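Local structure of repeat Five Residue (Rfr) protein or pentapeptide repeat protein (Cyanothece, 2O6W) at residues A[23-26]-A[27-30]. The protein is of unknown function but belongs to the pentapeptide repeat proteins, whose tandem five-residue repeats wind the chain into a right-handed quadrilateral beta helix. Residues are numbered along the deposited sequence; the frame is centred on the assembly and turned at random.
Sequences VNLP and RENF
Leu25 and Phe30 meet with their side chains crossing at about a right angle, CD1 against CZ, near the N-terminal end of the pentapeptide-repeat beta helix, five residues apart, as expected for the repeat period of this fold. Between them the chain bends round a corner of the coil, where Arg27 has both backbone angles positive, in the left-handed helical region. Glu28 can be followed from CB to its carboxylate. Its CB lies 3.9 Å from the carbonyl oxygen of Leu25, Leu25 O. The next carbon, Glu28 CG, is anti to the carbonyl carbon of its own residue (chi1 -66°) and comes to 3.5 Å from Leu25 O. The same CG lies 4.0 Å from Leu25 CB, so that a methylene packs against the backbone and the base of the leucine. A turn about the CB-CG bond (chi2 -70°) then leaves Glu28 OE1 4.2 Å from Pro26 O. A water donates to both, 2.8 Å from Glu28 OE1 and 3.0 Å from Pro26 O, and bridges these two acceptors.

The apolar partners meet more loosely: one leucine methyl, Leu25 CD1, comes to 4.1 Å from Phe30 CZ at the far end of the phenylalanine ring, approaching it obliquely. Beyond this pair, Phe30 also packs on Leu73 of the following coil and on Leu9 of helix 2-10, linking the corner to the helix that precedes it. The neighbouring coil holds the backbone as well, for Ser71 OG bonds to Glu28 N and weakly to Leu25 O. Arg27 runs the other way, extended from CG to NE, and leaves the turn altogether to place its NE on Gln70 OE1.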
loop_
_atom_site.group_PDB
_atom_site.type_symbol
_atom_site.label_atom_id
_atom_site.label_comp_id
_atom_site.label_asym_id
_atom_site.label_seq_id
_atom_site.Cartn_x
_atom_site.Cartn_y
_atom_site.Cartn_z
ATOM N N VAL A 23 -1.288 12.690 4.178
ATOM C CA VAL A 23 0.074 12.686 4.709
ATOM C C VAL A 23 1.090 12.492 3.594
ATOM O O VAL A 23 0.786 11.919 2.544
ATOM C CB VAL A 23 0.325 11.574 5.766
ATOM C CG1 VAL A 23 -0.531 11.816 6.993
ATOM C CG2 VAL A 23 0.075 10.198 5.163
ATOM N N ASN A 24 2.301 12.981 3.832
ATOM C CA ASN A 24 3.381 12.870 2.866
ATOM C C ASN A 24 4.416 11.872 3.380
ATOM O O ASN A 24 5.302 12.222 4.160
ATOM C CB ASN A 24 4.036 14.236 2.657
ATOM C CG ASN A 24 4.952 14.265 1.450
ATOM O OD1 ASN A 24 4.545 13.896 0.348
ATOM N ND2 ASN A 24 6.190 14.712 1.645
ATOM N N LEU A 25 4.290 10.623 2.951
ATOM C CA LEU A 25 5.222 9.586 3.372
ATOM C C LEU A 25 5.856 8.866 2.181
ATOM O O LEU A 25 5.792 7.644 2.074
ATOM C CB LEU A 25 4.513 8.583 4.286
ATOM C CG LEU A 25 4.052 9.167 5.626
ATOM C CD1 LEU A 25 3.347 8.096 6.451
ATOM C CD2 LEU A 25 5.254 9.714 6.395
ATOM N N PRO A 26 6.464 9.626 1.254
ATOM C CA PRO A 26 7.085 8.966 0.105
ATOM C C PRO A 26 8.409 8.307 0.475
ATOM O O PRO A 26 9.065 8.691 1.451
ATOM C CB PRO A 26 7.274 10.112 -0.890
ATOM C CG PRO A 26 7.559 11.282 0.009
ATOM C CD PRO A 26 6.522 11.096 1.108
ATOM N N ARG A 27 8.784 7.304 -0.311
ATOM C CA ARG A 27 10.030 6.587 -0.110
ATOM C C ARG A 27 10.235 6.030 1.290
ATOM O O ARG A 27 11.340 6.075 1.816
ATOM C CB ARG A 27 11.196 7.502 -0.484
ATOM C CG ARG A 27 11.261 7.770 -1.969
ATOM C CD ARG A 27 12.225 8.880 -2.316
ATOM N NE ARG A 27 12.412 8.947 -3.758
ATOM C CZ ARG A 27 13.142 9.865 -4.377
ATOM N NH1 ARG A 27 13.757 10.809 -3.670
ATOM N NH2 ARG A 27 13.265 9.822 -5.701
ATOM N N GLU A 28 9.177 5.514 1.904
ATOM C CA GLU A 28 9.312 4.930 3.235
ATOM C C GLU A 28 9.307 3.405 3.115
ATOM O O GLU A 28 8.972 2.844 2.067
ATOM C CB GLU A 28 8.174 5.390 4.150
ATOM C CG GLU A 28 8.178 6.886 4.477
ATOM C CD GLU A 28 9.332 7.316 5.386
ATOM O OE1 GLU A 28 9.478 8.538 5.624
ATOM O OE2 GLU A 28 10.087 6.442 5.868
ATOM N N ASN A 29 9.699 2.727 4.182
ATOM C CA ASN A 29 9.723 1.278 4.158
ATOM C C ASN A 29 8.773 0.689 5.196
ATOM O O ASN A 29 9.098 0.605 6.375
ATOM C CB ASN A 29 11.148 0.775 4.385
ATOM C CG ASN A 29 11.225 -0.737 4.487
ATOM O OD1 ASN A 29 10.333 -1.452 4.021
ATOM N ND2 ASN A 29 12.303 -1.237 5.091
ATOM N N PHE A 30 7.591 0.292 4.738
ATOM C CA PHE A 30 6.583 -0.312 5.596
ATOM C C PHE A 30 6.369 -1.752 5.145
ATOM O O PHE A 30 5.284 -2.295 5.316
ATOM C CB PHE A 30 5.248 0.427 5.470
ATOM C CG PHE A 30 5.290 1.860 5.901
ATOM C CD1 PHE A 30 4.911 2.869 5.021
ATOM C CD2 PHE A 30 5.691 2.206 7.185
ATOM C CE1 PHE A 30 4.926 4.206 5.415
ATOM C CE2 PHE A 30 5.710 3.540 7.592
ATOM C CZ PHE A 30 5.329 4.543 6.703
HETATM O O HOH W 1 8.463 10.446 3.824
#